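Local atomic coordinates of putative retaining b-glycosidase (Saccharophagus degradans, PDB entry 5A95), a protein that probably hydrolyses mixed-linkage beta-1,3-1,4-glucans as a retaining family 5 glycoside hydrolase whose quaternary structure dictates its specificity. Residues K46-I51 and V178-V183; N100-P105 and I135-D140; V118-I123 and T172-N177. The protein carries 1 engineered substitution. All coordinates share one frame; numbering follows the deposited sequence.

Interaction 1: residues K46-I51 and V178-V183; sequences KTQSFI and VPTVAV. With MG (magnesium ion), chain G.
F50 lies across P179, in the turn that leads into strand 181-185, one of the parallel strands of the family 5 (beta/alpha)8 barrel. P179 CB stands 3.9 Å from the centroid of the F50 ring and 9° off its normal, a CH-pi contact over the face, while P179 CD meets F50 CZ at the rim (3.8 Å). The same P179 CB also takes Q48 O at 3.3 Å. Beyond it, Q48 has CG anti to its backbone N (chi1 -175°) and an extended chain, which carries OE1 to the T180 hydroxyl. T180 OG1 donates to Q48 OE1 over 2.7 Å, approaching from above the amide plane.

In the next shell, one water joins I51 N to P179 O and another joins I51 O to A182 O. The turn before the strand folds round a magnesium ion, bound by V178 O and V181 O at 2.3 Å each and by three waters, two of which lie in the plane of the F50 ring at its edge. N131 ND2 of helix 116-133 bonds to Q48 OE1, and I135 O takes Q48 NE2. Within the loop, S49 OG donates to F50 O at 2.8 Å.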
# COMPACT_ATOMS: atom_id res chain seq x y z
N LYS A 46 16.52 -30.55 20.39
CA LYS A 46 16.81 -30.98 21.77
C LYS A 46 15.89 -30.28 22.76
O LYS A 46 15.43 -29.18 22.51
CB LYS A 46 18.22 -30.57 22.16
CG LYS A 46 19.35 -31.16 21.35
CD LYS A 46 20.66 -30.54 21.87
CE LYS A 46 21.88 -31.19 21.25
NZ LYS A 46 23.18 -30.62 21.73
N THR A 47 15.67 -30.90 23.92
CA THR A 47 14.91 -30.26 24.98
C THR A 47 15.49 -28.86 25.30
O THR A 47 16.72 -28.67 25.35
CB THR A 47 14.87 -31.16 26.23
OG1 THR A 47 16.22 -31.52 26.61
CG2 THR A 47 14.05 -32.45 25.94
N GLN A 48 14.61 -27.89 25.47
CA GLN A 48 14.98 -26.52 25.74
C GLN A 48 13.74 -25.87 26.28
O GLN A 48 12.66 -25.96 25.68
CB GLN A 48 15.44 -25.80 24.45
CG GLN A 48 15.95 -24.40 24.67
CD GLN A 48 16.65 -23.81 23.46
OE1 GLN A 48 16.58 -24.35 22.34
NE2 GLN A 48 17.33 -22.68 23.67
N SER A 49 13.88 -25.19 27.42
CA SER A 49 12.73 -24.60 28.06
C SER A 49 12.18 -23.44 27.23
O SER A 49 12.93 -22.62 26.70
CB SER A 49 13.09 -24.05 29.44
OG SER A 49 11.97 -23.44 30.04
N PHE A 50 10.87 -23.35 27.14
CA PHE A 50 10.24 -22.11 26.74
C PHE A 50 10.55 -21.04 27.78
O PHE A 50 10.57 -21.29 28.99
CB PHE A 50 8.70 -22.23 26.64
CG PHE A 50 8.23 -22.95 25.41
CD1 PHE A 50 8.09 -22.27 24.21
CD2 PHE A 50 7.96 -24.31 25.44
CE1 PHE A 50 7.67 -22.93 23.08
CE2 PHE A 50 7.53 -24.97 24.30
CZ PHE A 50 7.40 -24.28 23.12
N ILE A 51 10.71 -19.81 27.30
CA ILE A 51 10.78 -18.64 28.14
C ILE A 51 9.45 -17.93 28.02
O ILE A 51 8.93 -17.77 26.90
CB ILE A 51 11.92 -17.69 27.72
CG1 ILE A 51 13.27 -18.43 27.69
CG2 ILE A 51 11.99 -16.46 28.65
CD1 ILE A 51 13.67 -19.10 28.99
N VAL A 178 8.20 -23.60 19.08
CA VAL A 178 9.66 -23.71 19.05
C VAL A 178 10.24 -22.87 20.21
O VAL A 178 10.23 -21.63 20.16
CB VAL A 178 10.26 -23.25 17.71
CG1 VAL A 178 11.77 -23.27 17.72
CG2 VAL A 178 9.76 -24.12 16.55
N PRO A 179 10.73 -23.53 21.26
CA PRO A 179 11.21 -22.75 22.42
C PRO A 179 12.42 -21.87 22.10
O PRO A 179 12.60 -20.82 22.71
CB PRO A 179 11.60 -23.84 23.43
CG PRO A 179 11.79 -25.06 22.61
CD PRO A 179 10.79 -24.98 21.52
N THR A 180 13.25 -22.31 21.18
CA THR A 180 14.49 -21.62 20.84
C THR A 180 14.23 -20.18 20.39
O THR A 180 15.02 -19.32 20.65
CB THR A 180 15.19 -22.38 19.71
OG1 THR A 180 15.30 -23.75 20.08
CG2 THR A 180 16.54 -21.83 19.39
N VAL A 181 13.12 -19.99 19.68
CA VAL A 181 12.75 -18.69 19.15
C VAL A 181 11.87 -18.03 20.22
O VAL A 181 10.73 -18.40 20.39
CB VAL A 181 12.03 -18.82 17.80
CG1 VAL A 181 11.68 -17.45 17.28
CG2 VAL A 181 12.91 -19.54 16.77
N ALA A 182 12.44 -17.09 20.97
CA ALA A 182 11.82 -16.62 22.19
C ALA A 182 11.06 -15.32 22.04
O ALA A 182 10.04 -15.14 22.69
CB ALA A 182 12.85 -16.50 23.29
N VAL A 183 11.59 -14.37 21.27
CA VAL A 183 11.10 -13.00 21.26
C VAL A 183 10.93 -12.54 19.82
O VAL A 183 11.82 -12.75 18.96
CB VAL A 183 12.11 -12.07 21.98
CG1 VAL A 183 11.65 -10.62 21.94
CG2 VAL A 183 12.35 -12.51 23.41
MG MG G . 8.92 -19.77 20.27
O HOH W 1 9.22 -17.40 24.13
O HOH W 2 10.86 -19.63 24.50
O HOH W 3 6.77 -20.99 20.20
O HOH W 4 7.91 -19.09 22.30
O HOH W 5 8.56 -19.34 18.05

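Interaction 2: residues N100-P105 and I135-D140; sequences NTIRLP and IYLILD
R103 lays its guanidinium over the D140 carboxylate, the two planes 16° apart. D140 OD2 sits 3.0 Å above the centre of the R103 guanidinium plane, so the pairing is electrostatic and no N-H points at that oxygen. R103 leaves the backbone trans (chi1 178°) and extends to NE. R103 NE forms a salt bridge with E185 OE1; NH1 bonds to N72 OD1 and Q291 OE1, and NH2 to N188 OD1, whereas D140 OD2 is hydrogen-bonded to H142 ND1. The R103 side chain lies about 6 Å from a bound glucose unit, consistent with a place close to the substrate-binding cleft.

Farther back on the same face, T101 CG2 meets I138 CG1 obliquely at 3.8 Å. On the reverse face I102 CD1 and I135 CD1 touch at 3.8 Å, and L137 CD2 packs against I102 CB. The backbones run parallel at 22°, joined by five N-H...O bonds from Y136 N to N100 O (2.8 Å) through D140 N to L104 O (3.1 Å).

Strands 65-72 and 181-185 flank this pair in the barrel wall. I102 touches helix 87-96, I135 and L137 touch both it and helix 116-133, and I138 meets V183 and E185.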
# COMPACT_ATOMS: atom_id res chain seq x y z
N ASN A 100 23.61 -16.28 26.20
CA ASN A 100 22.51 -17.20 26.13
C ASN A 100 21.51 -16.80 25.04
O ASN A 100 20.49 -17.47 24.88
CB ASN A 100 21.82 -17.38 27.49
CG ASN A 100 21.13 -16.12 27.99
OD1 ASN A 100 20.80 -15.24 27.25
ND2 ASN A 100 20.87 -16.07 29.28
N THR A 101 21.81 -15.73 24.29
CA THR A 101 20.89 -15.14 23.31
C THR A 101 21.65 -14.53 22.15
O THR A 101 22.67 -13.87 22.34
CB THR A 101 20.06 -14.01 23.98
OG1 THR A 101 19.32 -14.54 25.07
CG2 THR A 101 19.06 -13.40 23.01
N ILE A 102 21.12 -14.72 20.94
CA ILE A 102 21.55 -13.98 19.78
C ILE A 102 20.34 -13.28 19.17
O ILE A 102 19.27 -13.89 19.02
CB ILE A 102 22.18 -14.91 18.73
CG1 ILE A 102 23.50 -15.45 19.29
CG2 ILE A 102 22.45 -14.17 17.42
CD1 ILE A 102 24.18 -16.50 18.44
N ARG A 103 20.50 -11.99 18.86
CA ARG A 103 19.49 -11.20 18.14
C ARG A 103 19.86 -11.15 16.66
O ARG A 103 21.00 -10.82 16.31
CB ARG A 103 19.40 -9.80 18.71
CG ARG A 103 18.40 -8.87 18.03
CD ARG A 103 18.26 -7.62 18.86
NE ARG A 103 17.32 -6.60 18.40
CZ ARG A 103 17.63 -5.45 17.79
NH1 ARG A 103 18.84 -5.24 17.28
NH2 ARG A 103 16.70 -4.50 17.67
N LEU A 104 18.89 -11.48 15.82
CA LEU A 104 19.04 -11.48 14.36
C LEU A 104 18.33 -10.25 13.80
O LEU A 104 17.10 -10.21 13.84
CB LEU A 104 18.42 -12.75 13.76
CG LEU A 104 18.94 -14.12 14.21
CD1 LEU A 104 18.26 -15.23 13.40
CD2 LEU A 104 20.44 -14.19 14.05
N PRO A 105 19.08 -9.26 13.28
CA PRO A 105 18.46 -8.04 12.77
C PRO A 105 18.11 -8.23 11.30
O PRO A 105 18.93 -7.96 10.41
CB PRO A 105 19.54 -6.99 12.98
CG PRO A 105 20.82 -7.74 12.82
CD PRO A 105 20.56 -9.13 13.34
N ILE A 135 20.96 -22.02 23.43
CA ILE A 135 20.75 -20.57 23.47
C ILE A 135 19.50 -20.18 22.68
O ILE A 135 18.91 -20.99 21.97
CB ILE A 135 21.98 -19.81 22.97
CG1 ILE A 135 22.18 -20.03 21.48
CG2 ILE A 135 23.17 -20.22 23.84
CD1 ILE A 135 23.26 -19.20 20.88
N TYR A 136 19.08 -18.94 22.89
CA TYR A 136 17.80 -18.46 22.38
C TYR A 136 17.97 -17.37 21.31
O TYR A 136 19.01 -16.73 21.25
CB TYR A 136 16.99 -17.88 23.53
CG TYR A 136 16.56 -18.93 24.53
CD1 TYR A 136 15.38 -19.63 24.33
CD2 TYR A 136 17.35 -19.24 25.64
CE1 TYR A 136 14.98 -20.62 25.21
CE2 TYR A 136 16.96 -20.25 26.52
CZ TYR A 136 15.78 -20.92 26.32
OH TYR A 136 15.38 -21.87 27.21
N LEU A 137 16.95 -17.21 20.47
CA LEU A 137 16.96 -16.18 19.45
C LEU A 137 15.92 -15.11 19.73
O LEU A 137 14.79 -15.41 20.12
CB LEU A 137 16.67 -16.80 18.08
CG LEU A 137 17.73 -17.79 17.60
CD1 LEU A 137 17.22 -18.51 16.37
CD2 LEU A 137 19.05 -17.08 17.29
N ILE A 138 16.30 -13.88 19.44
CA ILE A 138 15.39 -12.75 19.27
C ILE A 138 15.34 -12.47 17.77
O ILE A 138 16.38 -12.18 17.17
CB ILE A 138 15.88 -11.51 20.04
CG1 ILE A 138 15.97 -11.79 21.55
CG2 ILE A 138 14.98 -10.32 19.72
CD1 ILE A 138 16.49 -10.64 22.35
N LEU A 139 14.15 -12.52 17.17
CA LEU A 139 14.01 -12.16 15.78
C LEU A 139 13.51 -10.73 15.72
O LEU A 139 12.47 -10.39 16.29
CB LEU A 139 13.03 -13.09 15.07
CG LEU A 139 13.40 -14.57 15.10
CD1 LEU A 139 12.39 -15.40 14.30
CD2 LEU A 139 14.82 -14.84 14.64
N ASP A 140 14.29 -9.90 15.04
CA ASP A 140 14.10 -8.45 15.00
C ASP A 140 13.79 -8.03 13.56
O ASP A 140 14.59 -8.24 12.65
CB ASP A 140 15.38 -7.80 15.54
CG ASP A 140 15.66 -6.41 15.03
OD1 ASP A 140 14.74 -5.63 14.77
OD2 ASP A 140 16.87 -6.10 14.88

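Interaction 3: residues V118-I123 and T172-N177; sequences VYLGHI and TFRYQN. Unlike the reference sequence in segment 172-177: Q176 (reference Lys).
R174 and Y175 carry this contact from the end of helix 161-174, meeting L120, G121 and I123 on helix 116-133. R174 comes first: its chain swings away from its own N (chi1 -166°) and runs straight out to NE, setting the guanidinium flat against the other helix. L120 CB lies over the centre of the guanidinium face, 3.5 Å above its plane and 3.6 Å from R174 CZ. The aliphatic part also takes part, since R174 CD stands 4.0 Å from L120 CD2. R174 NH2 passes G121 N without bonding to it and instead forms a salt bridge with D124 OD2.

Y175 is next, and the first residue to leave helical backbone angles. Its ring runs beside the arginine, with R174 CG 3.9 Å above the Y175 ring plane and offset toward the rim. I123 crosses it at about a right angle, I123 CG2 lying 3.7 Å from Y175 CZ. The phenol oxygen stops 3.3 Å from L120 O, at an angle too poor for a hydrogen bond, and is bonded instead to D124 OD1. One carboxylate thus holds both residues, one oxygen each, and probably helps to set their positions.

The C-terminal end of helix 161-174 is set here against the early turns of helix 116-133. These are two successive outer helices of the (beta/alpha)8 barrel, following strands 136-144 and 101-106, and their contact is characteristic of that fold's helical layer.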
# COMPACT_ATOMS: atom_id res chain seq x y z
N VAL A 118 13.83 -18.43 0.98
CA VAL A 118 15.23 -18.64 1.25
C VAL A 118 15.64 -18.07 2.62
O VAL A 118 16.41 -18.70 3.38
CB VAL A 118 16.08 -18.04 0.12
CG1 VAL A 118 17.55 -17.93 0.49
CG2 VAL A 118 15.92 -18.90 -1.13
N TYR A 119 15.17 -16.87 2.94
CA TYR A 119 15.53 -16.29 4.23
C TYR A 119 15.06 -17.20 5.38
O TYR A 119 15.81 -17.46 6.33
CB TYR A 119 14.99 -14.85 4.35
CG TYR A 119 15.82 -13.94 5.24
CD1 TYR A 119 16.05 -14.26 6.57
CD2 TYR A 119 16.40 -12.78 4.76
CE1 TYR A 119 16.83 -13.46 7.39
CE2 TYR A 119 17.21 -11.98 5.56
CZ TYR A 119 17.40 -12.30 6.89
OH TYR A 119 18.17 -11.51 7.69
N LEU A 120 13.82 -17.68 5.29
CA LEU A 120 13.31 -18.57 6.32
C LEU A 120 14.16 -19.85 6.43
O LEU A 120 14.39 -20.36 7.51
CB LEU A 120 11.85 -18.91 6.08
CG LEU A 120 10.89 -17.73 6.26
CD1 LEU A 120 9.56 -18.05 5.62
CD2 LEU A 120 10.71 -17.39 7.74
N GLY A 121 14.62 -20.37 5.30
CA GLY A 121 15.50 -21.53 5.34
C GLY A 121 16.78 -21.25 6.11
O GLY A 121 17.32 -22.15 6.79
N HIS A 122 17.29 -20.02 6.03
CA HIS A 122 18.48 -19.64 6.81
C HIS A 122 18.15 -19.44 8.29
O HIS A 122 18.96 -19.78 9.15
CB HIS A 122 19.17 -18.43 6.22
CG HIS A 122 19.77 -18.69 4.88
ND1 HIS A 122 20.77 -19.62 4.69
CD2 HIS A 122 19.52 -18.16 3.66
CE1 HIS A 122 21.11 -19.64 3.41
NE2 HIS A 122 20.37 -18.77 2.77
N ILE A 123 16.98 -18.87 8.60
CA ILE A 123 16.57 -18.77 9.99
C ILE A 123 16.47 -20.17 10.60
O ILE A 123 16.86 -20.37 11.74
CB ILE A 123 15.30 -17.91 10.16
CG1 ILE A 123 15.56 -16.47 9.69
CG2 ILE A 123 14.88 -17.91 11.62
CD1 ILE A 123 14.31 -15.62 9.57
N THR A 172 5.54 -16.54 12.53
CA THR A 172 4.79 -17.13 13.61
C THR A 172 4.29 -18.51 13.26
O THR A 172 4.32 -19.42 14.08
CB THR A 172 3.65 -16.20 14.08
OG1 THR A 172 4.16 -14.90 14.38
CG2 THR A 172 3.00 -16.73 15.32
N PHE A 173 3.84 -18.67 12.02
CA PHE A 173 3.44 -20.00 11.55
C PHE A 173 4.61 -20.97 11.54
O PHE A 173 4.53 -22.08 12.06
CB PHE A 173 2.85 -19.90 10.15
CG PHE A 173 2.49 -21.23 9.53
CD1 PHE A 173 1.36 -21.92 9.92
CD2 PHE A 173 3.26 -21.76 8.53
CE1 PHE A 173 1.03 -23.11 9.31
CE2 PHE A 173 2.95 -22.97 7.94
CZ PHE A 173 1.83 -23.63 8.33
N ARG A 174 5.73 -20.56 10.97
CA ARG A 174 6.84 -21.47 10.81
C ARG A 174 7.40 -21.95 12.13
O ARG A 174 7.80 -23.11 12.24
CB ARG A 174 7.96 -20.86 9.98
CG ARG A 174 9.00 -21.86 9.49
CD ARG A 174 9.96 -21.19 8.54
NE ARG A 174 10.92 -22.06 7.88
CZ ARG A 174 10.92 -22.34 6.58
NH1 ARG A 174 9.91 -21.97 5.79
NH2 ARG A 174 11.92 -23.00 6.05
N TYR A 175 7.46 -21.07 13.11
CA TYR A 175 8.13 -21.38 14.37
C TYR A 175 7.15 -21.64 15.53
O TYR A 175 7.52 -21.55 16.70
CB TYR A 175 9.20 -20.35 14.71
CG TYR A 175 10.22 -20.26 13.60
CD1 TYR A 175 11.00 -21.37 13.27
CD2 TYR A 175 10.35 -19.10 12.84
CE1 TYR A 175 11.87 -21.33 12.20
CE2 TYR A 175 11.21 -19.06 11.77
CZ TYR A 175 11.97 -20.17 11.44
OH TYR A 175 12.81 -20.08 10.35
N GLN A 176 5.93 -22.05 15.21
CA GLN A 176 4.98 -22.38 16.25
C GLN A 176 5.57 -23.48 17.15
O GLN A 176 6.13 -24.45 16.65
CB GLN A 176 3.66 -22.87 15.65
CG GLN A 176 2.58 -23.02 16.69
CD GLN A 176 1.25 -23.51 16.14
OE1 GLN A 176 1.05 -23.58 14.93
NE2 GLN A 176 0.33 -23.79 17.03
N ASN A 177 5.46 -23.28 18.46
CA ASN A 177 5.87 -24.32 19.43
C ASN A 177 7.39 -24.61 19.38
O ASN A 177 7.81 -25.73 19.63
CB ASN A 177 5.03 -25.60 19.18
CG ASN A 177 5.18 -26.66 20.28
OD1 ASN A 177 5.28 -26.34 21.45
ND2 ASN A 177 5.19 -27.93 19.87

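In the fold
From the N terminus, segment 46-51 arrives first, and interaction 1 closes the widest loop, bringing it to the start of strand 181-185. Interactions 2 and 3 both nest within that loop. Interaction 2 joins strands 101-106 and 136-144 across a mainly helical connection. Interaction 3 begins on helix 116-133, between those strands, and ends after both at the end of helix 161-174; the two therefore cross along the chain. Interactions 1 and 2 touch through S49 O and Y136 OH at 2.6 Å, and share neighbouring strands of one sheet. V181 of interaction 1 packs on Y175 of interaction 3. Together they tie the N-terminal loop, barrel wall and outer helices.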